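Local atomic coordinates of cytochrome c XoxG (Methylobacterium extorquens, PDB entry 6ONQ), a protein that binds a heme c and probably transfers electrons in lanthanide-dependent methanol oxidation. Residues 112-117 against 163-167; 120-125 against 156-160; 127-131 against 143-147. One frame throughout, in Å; residues are numbered along the deposited sequence.

Contact 2 stands between the other two: its centre lies about 11 Å from the centre of each, whereas the centres of contacts 1 and 3 are about 18 Å apart and their nearest atoms about 7 Å. Helix 156-167 joins contacts 1 and 2, and L116 CD2 lies 3.5 Å from Y160 CE1 at their seam. Helix 121-130 joins contacts 2 and 3, where A156 CB meets L128 CD2 at 4.0 Å. In sequence contact 3 is nested inside contact 2, and contact 2 inside contact 1. All three reach heme c: through the hydrogen bond of S115 to a propionate, through F124, and through the iron ligand M143.

Contact 1. Residues 112-117 against 163-167; sequences LKDSLK and LRARA. With HEC (heme c), chain B.
L112 and L116 of the short helix 112-118 pack on L163 and A167, in the last turns of helix 156-167, as part of the apolar wall beside heme c. The two segments run almost at right angles, with an axis-to-axis approach of 7.4 Å and a crossing angle of -86°. L112 is used on two sides: its CB meets L163 CD2 at 3.6 Å, while both its methyls face the porphyrin, CD1 lying 3.4 Å from HEC CHB. L116 crosses L163 at about a right angle, bringing CD1 against L163 CB, and its own CB lies 3.8 Å from A167 CB. The small methyl of A167 lets the backbones come near, and A167 CA makes a CH···O contact of 3.1 Å with K113 O.

The C-terminal helix of the cytochrome c fold corresponds to 156-167, although helix 184-193 follows it here; it meets the N-terminal helix, 82-94, whose Y91 touches both L112 and L163. Helix 112-118 thus bridges this helix pair and the cofactor. S115, about one turn after L112, donates a hydrogen bond from OG to the propionate atom HEC O2A at 2.6 Å; R118 also hydrogen-bonds the heme.

The outer edge of the crossing is polar. K117 NZ donates to A167 O at 3.0 Å, in the carbonyl plane; a bend at chi4 (-83°) turns the amine onto this last carbonyl of the helix, where a positive charge would probably be favourable, and D45 gives the amine a salt-bridge partner. K113 CB lies over one face of the R166 guanidinium, and K113 CD is 3.7 Å from R166 NH2. The charged ends have other partners: K113 NZ pairs with E43, and R166 hydrogen-bonds the carbonyls of D102 and W171.

Contact 2. Residues 120-125 against 156-160; sequences SYEEFY and ANDLY. With HEC (heme c), chain B.
Y121 sets its ring edge against the face of Y160 in a T-shaped pair, the centroids 5.0 Å apart and the planes at 70°. With F124 these rings form an aromatic cluster, the tightly packed part of the contact. Y121 CD1 is the atom over the ring centre, and Y121 CB follows as a CH-pi donor, 4.2 Å from the Y160 centroid. F124 joins more obliquely: its CE2 meets Y160 CB at 3.9 Å, and its CD1 lies 3.7 Å from the heme methyl HEC CMA, linking cluster to cofactor. With CG anti to the backbone N (chi1 -179°), Y160 turns one face to Y121 and lays CD1 over a face of F124. With an alanine in place of Y160, the edge of Y121 would probably lose the face it rests on, and F124 would be left freer to turn.

The other side is polar and more solvent-facing, pinned at one point where Y121 OH donates to N157 OD1 at 2.6 Å, in the carbonyl plane. It is looser: the partly exposed Y125 touches just the methyl of A156, CE2 to CB 3.6 Å, and exposed S120 barely meets helix 156-167, forming instead a capping box with E123.

Helix 156-167 is backed by helix 82-94, where L159 meets R90 and Y91, and strand 69-74 borders the outer side through P69, which touches Y121 and N157.

Contact 3. Residues 127-131 against 143-147; sequences ILAGG and MPAFG. With HEC (heme c), chain B.
M143 packs its terminal methyl CE against L128 CD1 at 4.0 Å and, in the same side chain, coordinates the heme iron: M143 SD lies 2.4 Å from HEC FE. The bend at chi2 (73°) folds the thioether over the porphyrin.

M143 sits at the end of strand 142-143, where the loop 144-147 begins, and backbone hydrogen bonds tie this loop to helix 121-130. F146 N donates to L128 O at 2.9 Å, close to the C=O axis, and G147 N adds a weak bond to A129 O. G131 is the first residue to leave helical angles, with phi 83°; a CB there would run into M143 O and A145 N, so no side chain would fit.

Apolar contacts fill in between loop, helix and heme. L128 CD1 meets F146 CD1 at 3.9 Å as well as the heme methyl CMB. The F146 ring brings CE1 to 3.5 Å from HEC CHC, while I127 CG2 lies 3.8 Å from HEC C2A.

M143 sulfur and H99 NE2 together give histidine-methionine ligation, as in class I cytochromes c and consistent with electron transfer; the carbon packing and the hydrogen bond to L128 O probably hold the thioether in place.

Contact 1. Residues 112-117 against 163-167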
loop_
_atom_site.group_PDB
_atom_site.type_symbol
_atom_site.label_atom_id
_atom_site.label_comp_id
_atom_site.label_asym_id
_atom_site.label_seq_id
_atom_site.Cartn_x
_atom_site.Cartn_y
_atom_site.Cartn_z
ATOM N N LEU A 112 -11.026 -1.067 -0.534
ATOM C CA LEU A 112 -9.750 -1.605 -0.979
ATOM C C LEU A 112 -8.976 -2.330 0.114
ATOM O O LEU A 112 -8.025 -3.050 -0.208
ATOM C CB LEU A 112 -8.890 -0.481 -1.567
ATOM C CG LEU A 112 -9.577 0.268 -2.714
ATOM C CD1 LEU A 112 -8.631 1.263 -3.346
ATOM C CD2 LEU A 112 -10.152 -0.682 -3.755
ATOM N N LYS A 113 -9.331 -2.176 1.391
ATOM C CA LYS A 113 -8.635 -2.994 2.380
ATOM C C LYS A 113 -9.047 -4.452 2.264
ATOM O O LYS A 113 -8.276 -5.341 2.632
ATOM C CB LYS A 113 -8.875 -2.484 3.802
ATOM C CG LYS A 113 -10.321 -2.479 4.250
ATOM C CD LYS A 113 -10.436 -2.849 5.721
ATOM C CE LYS A 113 -11.701 -3.652 5.997
ATOM N NZ LYS A 113 -11.875 -3.934 7.455
ATOM N N ASP A 114 -10.250 -4.719 1.746
ATOM C CA ASP A 114 -10.648 -6.091 1.465
ATOM C C ASP A 114 -10.195 -6.541 0.081
ATOM O O ASP A 114 -10.030 -7.745 -0.150
ATOM C CB ASP A 114 -12.167 -6.237 1.592
ATOM C CG ASP A 114 -12.648 -6.186 3.047
ATOM O OD1 ASP A 114 -13.773 -5.687 3.284
ATOM O OD2 ASP A 114 -11.908 -6.641 3.955
ATOM N N SER A 115 -9.987 -5.590 -0.834
ATOM C CA SER A 115 -9.620 -5.917 -2.209
ATOM C C SER A 115 -8.258 -6.589 -2.272
ATOM O O SER A 115 -8.066 -7.569 -3.004
ATOM C CB SER A 115 -9.615 -4.647 -3.066
ATOM O OG SER A 115 -10.923 -4.281 -3.475
ATOM N N LEU A 116 -7.303 -6.082 -1.524
ATOM C CA LEU A 116 -5.957 -6.592 -1.637
ATOM C C LEU A 116 -5.735 -7.845 -0.834
ATOM O O LEU A 116 -4.583 -8.210 -0.576
ATOM C CB LEU A 116 -4.968 -5.499 -1.257
ATOM C CG LEU A 116 -4.819 -4.731 -2.566
ATOM C CD1 LEU A 116 -4.176 -3.419 -2.379
ATOM C CD2 LEU A 116 -4.026 -5.557 -3.556
ATOM N N LYS A 117 -6.814 -8.512 -0.438
ATOM C CA LYS A 117 -6.721 -9.910 -0.050
ATOM C C LYS A 117 -6.759 -10.835 -1.266
ATOM O O LYS A 117 -6.044 -11.841 -1.285
ATOM C CB LYS A 117 -7.843 -10.253 0.926
ATOM C CG LYS A 117 -7.866 -9.377 2.165
ATOM C CD LYS A 117 -9.129 -9.625 2.993
ATOM C CE LYS A 117 -9.288 -8.599 4.108
ATOM N NZ LYS A 117 -8.476 -8.963 5.301
ATOM N N LEU A 163 -2.054 -0.184 0.919
ATOM C CA LEU A 163 -3.301 -0.934 0.919
ATOM C C LEU A 163 -3.071 -2.414 1.217
ATOM O O LEU A 163 -3.982 -3.098 1.692
ATOM C CB LEU A 163 -4.010 -0.760 -0.414
ATOM C CG LEU A 163 -4.682 0.563 -0.756
ATOM C CD1 LEU A 163 -5.044 0.570 -2.241
ATOM C CD2 LEU A 163 -5.912 0.780 0.123
ATOM N N ARG A 164 -1.868 -2.922 0.942
ATOM C CA ARG A 164 -1.516 -4.264 1.385
ATOM C C ARG A 164 -1.434 -4.335 2.901
ATOM O O ARG A 164 -1.889 -5.313 3.509
ATOM C CB ARG A 164 -0.187 -4.687 0.774
ATOM C CG ARG A 164 -0.205 -6.082 0.220
ATOM C CD ARG A 164 1.196 -6.592 -0.039
ATOM N NE ARG A 164 1.195 -8.046 0.024
ATOM C CZ ARG A 164 2.143 -8.830 -0.470
ATOM N NH1 ARG A 164 3.199 -8.307 -1.077
ATOM N NH2 ARG A 164 2.023 -10.146 -0.351
ATOM N N ALA A 165 -0.842 -3.318 3.529
ATOM C CA ALA A 165 -0.773 -3.292 4.987
ATOM C C ALA A 165 -2.154 -3.195 5.610
ATOM O O ALA A 165 -2.385 -3.741 6.695
ATOM C CB ALA A 165 0.105 -2.136 5.455
ATOM N N ARG A 166 -3.086 -2.513 4.943
ATOM C CA ARG A 166 -4.465 -2.504 5.418
ATOM C C ARG A 166 -5.084 -3.888 5.309
ATOM O O ARG A 166 -5.713 -4.377 6.253
ATOM C CB ARG A 166 -5.286 -1.479 4.635
ATOM C CG ARG A 166 -4.806 -0.035 4.813
ATOM C CD ARG A 166 -5.194 0.539 6.175
ATOM N NE ARG A 166 -6.643 0.577 6.334
ATOM C CZ ARG A 166 -7.314 -0.077 7.278
ATOM N NH1 ARG A 166 -6.672 -0.822 8.176
ATOM N NH2 ARG A 166 -8.632 0.014 7.319
ATOM N N ALA A 167 -4.893 -4.544 4.165
ATOM C CA ALA A 167 -5.511 -5.843 3.928
ATOM C C ALA A 167 -5.003 -6.890 4.902
ATOM O O ALA A 167 -5.754 -7.792 5.293
ATOM C CB ALA A 167 -5.255 -6.283 2.489
HETATM FE FE HEC B . -10.923 2.848 -7.813
HETATM C CHA HEC B . -12.449 -0.210 -8.274
HETATM C CHB HEC B . -8.161 1.274 -6.747
HETATM C CHC HEC B . -9.317 5.870 -7.466
HETATM C CHD HEC B . -13.899 4.446 -8.333
HETATM N NA HEC B . -10.434 0.906 -7.524
HETATM C C1A HEC B . -11.142 -0.224 -7.853
HETATM C C2A HEC B . -10.269 -1.378 -7.695
HETATM C C3A HEC B . -9.091 -0.945 -7.275
HETATM C C4A HEC B . -9.180 0.480 -7.167
HETATM C CMA HEC B . -7.825 -1.756 -6.935
HETATM C CAA HEC B . -10.650 -2.844 -7.944
HETATM C CBA HEC B . -11.611 -3.230 -6.830
HETATM C CGA HEC B . -11.881 -4.705 -6.820
HETATM O O1A HEC B . -12.182 -5.282 -7.896
HETATM O O2A HEC B . -11.811 -5.293 -5.717
HETATM N NB HEC B . -9.108 3.483 -7.232
HETATM C C1B HEC B . -8.115 2.629 -6.818
HETATM C C2B HEC B . -6.951 3.385 -6.451
HETATM C C3B HEC B . -7.218 4.668 -6.644
HETATM C C4B HEC B . -8.593 4.760 -7.129
HETATM C CMB HEC B . -5.609 2.820 -5.957
HETATM C CAB HEC B . -6.132 5.739 -6.345
HETATM C CBB HEC B . -6.118 6.918 -6.932
HETATM N NC HEC B . -11.528 4.809 -7.857
HETATM C C1C HEC B . -10.670 5.895 -7.764
HETATM C C2C HEC B . -11.459 7.077 -8.039
HETATM C C3C HEC B . -12.726 6.713 -8.270
HETATM C C4C HEC B . -12.798 5.262 -8.167
HETATM C CMC HEC B . -10.939 8.533 -8.038
HETATM C CAC HEC B . -13.851 7.736 -8.600
HETATM C CBC HEC B . -15.081 7.569 -8.123
HETATM N ND HEC B . -12.803 2.231 -8.202
HETATM C C1D HEC B . -13.892 3.061 -8.422
HETATM C C2D HEC B . -15.021 2.213 -8.773
HETATM C C3D HEC B . -14.615 0.942 -8.766
HETATM C C4D HEC B . -13.217 0.923 -8.397
HETATM C CMD HEC B . -16.452 2.675 -9.112
HETATM C CAD HEC B . -15.487 -0.292 -9.066
HETATM C CBD HEC B . -15.393 -0.714 -10.529
HETATM C CGD HEC B . -16.251 -1.939 -10.738
HETATM O O1D HEC B . -17.158 -2.188 -9.905
HETATM O O2D HEC B . -16.042 -2.670 -11.734
#

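Contact 2. Residues 120-125 against 156-160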
loop_
_atom_site.group_PDB
_atom_site.type_symbol
_atom_site.label_atom_id
_atom_site.label_comp_id
_atom_site.label_asym_id
_atom_site.label_seq_id
_atom_site.Cartn_x
_atom_site.Cartn_y
_atom_site.Cartn_z
ATOM N N SER A 120 -3.738 -9.740 -6.884
ATOM C CA SER A 120 -2.285 -9.791 -6.911
ATOM C C SER A 120 -1.721 -8.407 -7.219
ATOM O O SER A 120 -2.448 -7.458 -7.524
ATOM C CB SER A 120 -1.790 -10.810 -7.938
ATOM O OG SER A 120 -2.233 -10.515 -9.249
ATOM N N TYR A 121 -0.396 -8.295 -7.135
ATOM C CA TYR A 121 0.227 -7.008 -7.420
ATOM C C TYR A 121 -0.060 -6.559 -8.849
ATOM O O TYR A 121 -0.359 -5.386 -9.090
ATOM C CB TYR A 121 1.731 -7.083 -7.175
ATOM C CG TYR A 121 2.460 -5.913 -7.761
ATOM C CD1 TYR A 121 2.286 -4.645 -7.232
ATOM C CD2 TYR A 121 3.310 -6.064 -8.857
ATOM C CE1 TYR A 121 2.941 -3.544 -7.769
ATOM C CE2 TYR A 121 3.978 -4.966 -9.404
ATOM C CZ TYR A 121 3.784 -3.707 -8.852
ATOM O OH TYR A 121 4.419 -2.598 -9.368
ATOM N N GLU A 122 0.007 -7.480 -9.811
ATOM C CA GLU A 122 -0.142 -7.072 -11.201
ATOM C C GLU A 122 -1.599 -6.864 -11.576
ATOM O O GLU A 122 -1.891 -6.080 -12.487
ATOM C CB GLU A 122 0.514 -8.099 -12.128
ATOM C CG GLU A 122 1.974 -8.388 -11.797
ATOM C CD GLU A 122 2.962 -7.390 -12.431
ATOM O OE1 GLU A 122 4.167 -7.741 -12.540
ATOM O OE2 GLU A 122 2.542 -6.262 -12.812
ATOM N N GLU A 123 -2.519 -7.571 -10.912
ATOM C CA GLU A 123 -3.940 -7.297 -11.106
ATOM C C GLU A 123 -4.273 -5.890 -10.640
ATOM O O GLU A 123 -5.029 -5.164 -11.296
ATOM C CB GLU A 123 -4.791 -8.316 -10.346
ATOM C CG GLU A 123 -5.249 -9.512 -11.165
ATOM C CD GLU A 123 -5.953 -10.589 -10.334
ATOM O OE1 GLU A 123 -5.624 -10.754 -9.129
ATOM O OE2 GLU A 123 -6.831 -11.280 -10.901
ATOM N N PHE A 124 -3.714 -5.495 -9.498
ATOM C CA PHE A 124 -3.905 -4.145 -8.994
ATOM C C PHE A 124 -3.326 -3.117 -9.955
ATOM O O PHE A 124 -3.977 -2.122 -10.281
ATOM C CB PHE A 124 -3.266 -4.033 -7.613
ATOM C CG PHE A 124 -3.181 -2.638 -7.091
ATOM C CD1 PHE A 124 -4.217 -2.102 -6.348
ATOM C CD2 PHE A 124 -2.057 -1.869 -7.322
ATOM C CE1 PHE A 124 -4.136 -0.827 -5.864
ATOM C CE2 PHE A 124 -1.975 -0.593 -6.844
ATOM C CZ PHE A 124 -3.004 -0.070 -6.112
ATOM N N TYR A 125 -2.101 -3.345 -10.427
ATOM C CA TYR A 125 -1.468 -2.371 -11.311
ATOM C C TYR A 125 -2.257 -2.205 -12.604
ATOM O O TYR A 125 -2.397 -1.089 -13.115
ATOM C CB TYR A 125 -0.022 -2.780 -11.598
ATOM C CG TYR A 125 0.816 -1.668 -12.177
ATOM C CD1 TYR A 125 0.754 -1.360 -13.527
ATOM C CD2 TYR A 125 1.668 -0.918 -11.374
ATOM C CE1 TYR A 125 1.506 -0.339 -14.061
ATOM C CE2 TYR A 125 2.434 0.112 -11.903
ATOM C CZ TYR A 125 2.346 0.398 -13.249
ATOM O OH TYR A 125 3.099 1.420 -13.796
ATOM N N ALA A 156 2.426 4.071 -7.719
ATOM C CA ALA A 156 1.629 2.848 -7.735
ATOM C C ALA A 156 2.104 1.851 -6.687
ATOM O O ALA A 156 1.288 1.223 -6.005
ATOM C CB ALA A 156 1.685 2.217 -9.121
ATOM N N ASN A 157 3.422 1.686 -6.550
ATOM C CA ASN A 157 3.945 0.801 -5.514
ATOM C C ASN A 157 3.611 1.322 -4.125
ATOM O O ASN A 157 3.333 0.539 -3.211
ATOM C CB ASN A 157 5.454 0.640 -5.673
ATOM C CG ASN A 157 5.827 -0.145 -6.913
ATOM O OD1 ASN A 157 4.973 -0.755 -7.562
ATOM N ND2 ASN A 157 7.114 -0.143 -7.244
ATOM N N ASP A 158 3.647 2.639 -3.940
ATOM C CA ASP A 158 3.272 3.207 -2.653
ATOM C C ASP A 158 1.825 2.866 -2.309
ATOM O O ASP A 158 1.521 2.429 -1.193
ATOM C CB ASP A 158 3.486 4.717 -2.682
ATOM C CG ASP A 158 4.882 5.103 -3.160
ATOM O OD1 ASP A 158 5.384 4.491 -4.135
ATOM O OD2 ASP A 158 5.476 6.030 -2.561
ATOM N N LEU A 159 0.919 3.033 -3.268
ATOM C CA LEU A 159 -0.478 2.716 -3.006
ATOM C C LEU A 159 -0.665 1.233 -2.711
ATOM O O LEU A 159 -1.427 0.869 -1.807
ATOM C CB LEU A 159 -1.332 3.151 -4.191
ATOM C CG LEU A 159 -1.329 4.674 -4.362
ATOM C CD1 LEU A 159 -1.653 5.085 -5.791
ATOM C CD2 LEU A 159 -2.301 5.301 -3.376
ATOM N N TYR A 160 0.044 0.365 -3.451
ATOM C CA TYR A 160 -0.052 -1.076 -3.229
ATOM C C TYR A 160 0.416 -1.451 -1.832
ATOM O O TYR A 160 -0.275 -2.173 -1.105
ATOM C CB TYR A 160 0.763 -1.828 -4.280
ATOM C CG TYR A 160 0.687 -3.329 -4.120
ATOM C CD1 TYR A 160 -0.490 -4.017 -4.399
ATOM C CD2 TYR A 160 1.782 -4.062 -3.666
ATOM C CE1 TYR A 160 -0.573 -5.390 -4.240
ATOM C CE2 TYR A 160 1.706 -5.442 -3.506
ATOM C CZ TYR A 160 0.523 -6.094 -3.796
ATOM O OH TYR A 160 0.424 -7.458 -3.647
HETATM FE FE HEC B . -10.923 2.848 -7.813
HETATM C CHA HEC B . -12.449 -0.210 -8.274
HETATM C CHB HEC B . -8.161 1.274 -6.747
HETATM C CHC HEC B . -9.317 5.870 -7.466
HETATM C CHD HEC B . -13.899 4.446 -8.333
HETATM N NA HEC B . -10.434 0.906 -7.524
HETATM C C1A HEC B . -11.142 -0.224 -7.853
HETATM C C2A HEC B . -10.269 -1.378 -7.695
HETATM C C3A HEC B . -9.091 -0.945 -7.275
HETATM C C4A HEC B . -9.180 0.480 -7.167
HETATM C CMA HEC B . -7.825 -1.756 -6.935
HETATM C CAA HEC B . -10.650 -2.844 -7.944
HETATM C CBA HEC B . -11.611 -3.230 -6.830
HETATM C CGA HEC B . -11.881 -4.705 -6.820
HETATM O O1A HEC B . -12.182 -5.282 -7.896
HETATM O O2A HEC B . -11.811 -5.293 -5.717
HETATM N NB HEC B . -9.108 3.483 -7.232
HETATM C C1B HEC B . -8.115 2.629 -6.818
HETATM C C2B HEC B . -6.951 3.385 -6.451
HETATM C C3B HEC B . -7.218 4.668 -6.644
HETATM C C4B HEC B . -8.593 4.760 -7.129
HETATM C CMB HEC B . -5.609 2.820 -5.957
HETATM C CAB HEC B . -6.132 5.739 -6.345
HETATM C CBB HEC B . -6.118 6.918 -6.932
HETATM N NC HEC B . -11.528 4.809 -7.857
HETATM C C1C HEC B . -10.670 5.895 -7.764
HETATM C C2C HEC B . -11.459 7.077 -8.039
HETATM C C3C HEC B . -12.726 6.713 -8.270
HETATM C C4C HEC B . -12.798 5.262 -8.167
HETATM C CMC HEC B . -10.939 8.533 -8.038
HETATM C CAC HEC B . -13.851 7.736 -8.600
HETATM C CBC HEC B . -15.081 7.569 -8.123
HETATM N ND HEC B . -12.803 2.231 -8.202
HETATM C C1D HEC B . -13.892 3.061 -8.422
HETATM C C2D HEC B . -15.021 2.213 -8.773
HETATM C C3D HEC B . -14.615 0.942 -8.766
HETATM C C4D HEC B . -13.217 0.923 -8.397
HETATM C CMD HEC B . -16.452 2.675 -9.112
HETATM C CAD HEC B . -15.487 -0.292 -9.066
HETATM C CBD HEC B . -15.393 -0.714 -10.529
HETATM C CGD HEC B . -16.251 -1.939 -10.738
HETATM O O1D HEC B . -17.158 -2.188 -9.905
HETATM O O2D HEC B . -16.042 -2.670 -11.734
#

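Contact 3. Residues 127-131 against 143-147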
loop_
_atom_site.group_PDB
_atom_site.type_symbol
_atom_site.label_atom_id
_atom_site.label_comp_id
_atom_site.label_asym_id
_atom_site.label_seq_id
_atom_site.Cartn_x
_atom_site.Cartn_y
_atom_site.Cartn_z
ATOM N N ILE A 127 -5.588 -2.725 -13.112
ATOM C CA ILE A 127 -6.819 -1.990 -12.839
ATOM C C ILE A 127 -6.521 -0.507 -12.681
ATOM O O ILE A 127 -7.246 0.352 -13.193
ATOM C CB ILE A 127 -7.509 -2.557 -11.587
ATOM C CG1 ILE A 127 -8.204 -3.875 -11.914
ATOM C CG2 ILE A 127 -8.496 -1.551 -11.005
ATOM C CD1 ILE A 127 -8.529 -4.683 -10.675
ATOM N N LEU A 128 -5.443 -0.185 -11.974
ATOM C CA LEU A 128 -5.089 1.212 -11.761
ATOM C C LEU A 128 -4.705 1.900 -13.067
ATOM O O LEU A 128 -5.099 3.046 -13.311
ATOM C CB LEU A 128 -3.954 1.287 -10.751
ATOM C CG LEU A 128 -3.510 2.671 -10.314
ATOM C CD1 LEU A 128 -4.669 3.355 -9.660
ATOM C CD2 LEU A 128 -2.338 2.551 -9.359
ATOM N N ALA A 129 -3.933 1.223 -13.919
ATOM C CA ALA A 129 -3.480 1.844 -15.161
ATOM C C ALA A 129 -4.610 1.952 -16.176
ATOM O O ALA A 129 -4.749 2.979 -16.849
ATOM C CB ALA A 129 -2.307 1.056 -15.747
ATOM N N GLY A 130 -5.439 0.919 -16.293
ATOM C CA GLY A 130 -6.445 0.895 -17.336
ATOM C C GLY A 130 -7.892 1.077 -16.925
ATOM O O GLY A 130 -8.751 1.215 -17.798
ATOM N N GLY A 131 -8.189 1.082 -15.621
ATOM C CA GLY A 131 -9.552 1.246 -15.147
ATOM C C GLY A 131 -10.342 -0.053 -15.139
ATOM O O GLY A 131 -9.848 -1.131 -15.465
ATOM N N MET A 143 -14.410 2.868 -12.650
ATOM C CA MET A 143 -13.123 3.186 -12.073
ATOM C C MET A 143 -12.257 3.785 -13.170
ATOM O O MET A 143 -12.057 3.137 -14.213
ATOM C CB MET A 143 -12.484 1.923 -11.498
ATOM C CG MET A 143 -10.986 1.899 -11.449
ATOM S SD MET A 143 -10.338 2.972 -10.170
ATOM C CE MET A 143 -8.568 2.779 -10.397
ATOM N N PRO A 144 -11.772 5.012 -13.021
ATOM C CA PRO A 144 -11.045 5.651 -14.125
ATOM C C PRO A 144 -9.681 5.021 -14.338
ATOM O O PRO A 144 -9.018 4.597 -13.390
ATOM C CB PRO A 144 -10.903 7.109 -13.671
ATOM C CG PRO A 144 -11.766 7.245 -12.453
ATOM C CD PRO A 144 -11.925 5.898 -11.859
ATOM N N ALA A 145 -9.257 4.976 -15.596
ATOM C CA ALA A 145 -7.874 4.641 -15.907
ATOM C C ALA A 145 -6.958 5.771 -15.456
ATOM O O ALA A 145 -7.152 6.924 -15.853
ATOM C CB ALA A 145 -7.712 4.402 -17.401
ATOM N N PHE A 146 -5.961 5.455 -14.631
ATOM C CA PHE A 146 -4.992 6.449 -14.192
ATOM C C PHE A 146 -3.679 6.377 -14.957
ATOM O O PHE A 146 -2.729 7.062 -14.578
ATOM C CB PHE A 146 -4.699 6.299 -12.706
ATOM C CG PHE A 146 -5.781 6.806 -11.813
ATOM C CD1 PHE A 146 -6.854 5.999 -11.480
ATOM C CD2 PHE A 146 -5.706 8.073 -11.270
ATOM C CE1 PHE A 146 -7.838 6.460 -10.634
ATOM C CE2 PHE A 146 -6.683 8.539 -10.431
ATOM C CZ PHE A 146 -7.751 7.739 -10.114
ATOM N N GLY A 147 -3.612 5.583 -16.028
ATOM C CA GLY A 147 -2.351 5.386 -16.732
ATOM C C GLY A 147 -1.674 6.672 -17.170
ATOM O O GLY A 147 -0.451 6.810 -17.062
HETATM FE FE HEC B . -10.923 2.848 -7.813
HETATM C CHA HEC B . -12.449 -0.210 -8.274
HETATM C CHB HEC B . -8.161 1.274 -6.747
HETATM C CHC HEC B . -9.317 5.870 -7.466
HETATM C CHD HEC B . -13.899 4.446 -8.333
HETATM N NA HEC B . -10.434 0.906 -7.524
HETATM C C1A HEC B . -11.142 -0.224 -7.853
HETATM C C2A HEC B . -10.269 -1.378 -7.695
HETATM C C3A HEC B . -9.091 -0.945 -7.275
HETATM C C4A HEC B . -9.180 0.480 -7.167
HETATM C CMA HEC B . -7.825 -1.756 -6.935
HETATM C CAA HEC B . -10.650 -2.844 -7.944
HETATM C CBA HEC B . -11.611 -3.230 -6.830
HETATM C CGA HEC B . -11.881 -4.705 -6.820
HETATM O O1A HEC B . -12.182 -5.282 -7.896
HETATM O O2A HEC B . -11.811 -5.293 -5.717
HETATM N NB HEC B . -9.108 3.483 -7.232
HETATM C C1B HEC B . -8.115 2.629 -6.818
HETATM C C2B HEC B . -6.951 3.385 -6.451
HETATM C C3B HEC B . -7.218 4.668 -6.644
HETATM C C4B HEC B . -8.593 4.760 -7.129
HETATM C CMB HEC B . -5.609 2.820 -5.957
HETATM C CAB HEC B . -6.132 5.739 -6.345
HETATM C CBB HEC B . -6.118 6.918 -6.932
HETATM N NC HEC B . -11.528 4.809 -7.857
HETATM C C1C HEC B . -10.670 5.895 -7.764
HETATM C C2C HEC B . -11.459 7.077 -8.039
HETATM C C3C HEC B . -12.726 6.713 -8.270
HETATM C C4C HEC B . -12.798 5.262 -8.167
HETATM C CMC HEC B . -10.939 8.533 -8.038
HETATM C CAC HEC B . -13.851 7.736 -8.600
HETATM C CBC HEC B . -15.081 7.569 -8.123
HETATM N ND HEC B . -12.803 2.231 -8.202
HETATM C C1D HEC B . -13.892 3.061 -8.422
HETATM C C2D HEC B . -15.021 2.213 -8.773
HETATM C C3D HEC B . -14.615 0.942 -8.766
HETATM C C4D HEC B . -13.217 0.923 -8.397
HETATM C CMD HEC B . -16.452 2.675 -9.112
HETATM C CAD HEC B . -15.487 -0.292 -9.066
HETATM C CBD HEC B . -15.393 -0.714 -10.529
HETATM C CGD HEC B . -16.251 -1.939 -10.738
HETATM O O1D HEC B . -17.158 -2.188 -9.905
HETATM O O2D HEC B . -16.042 -2.670 -11.734
#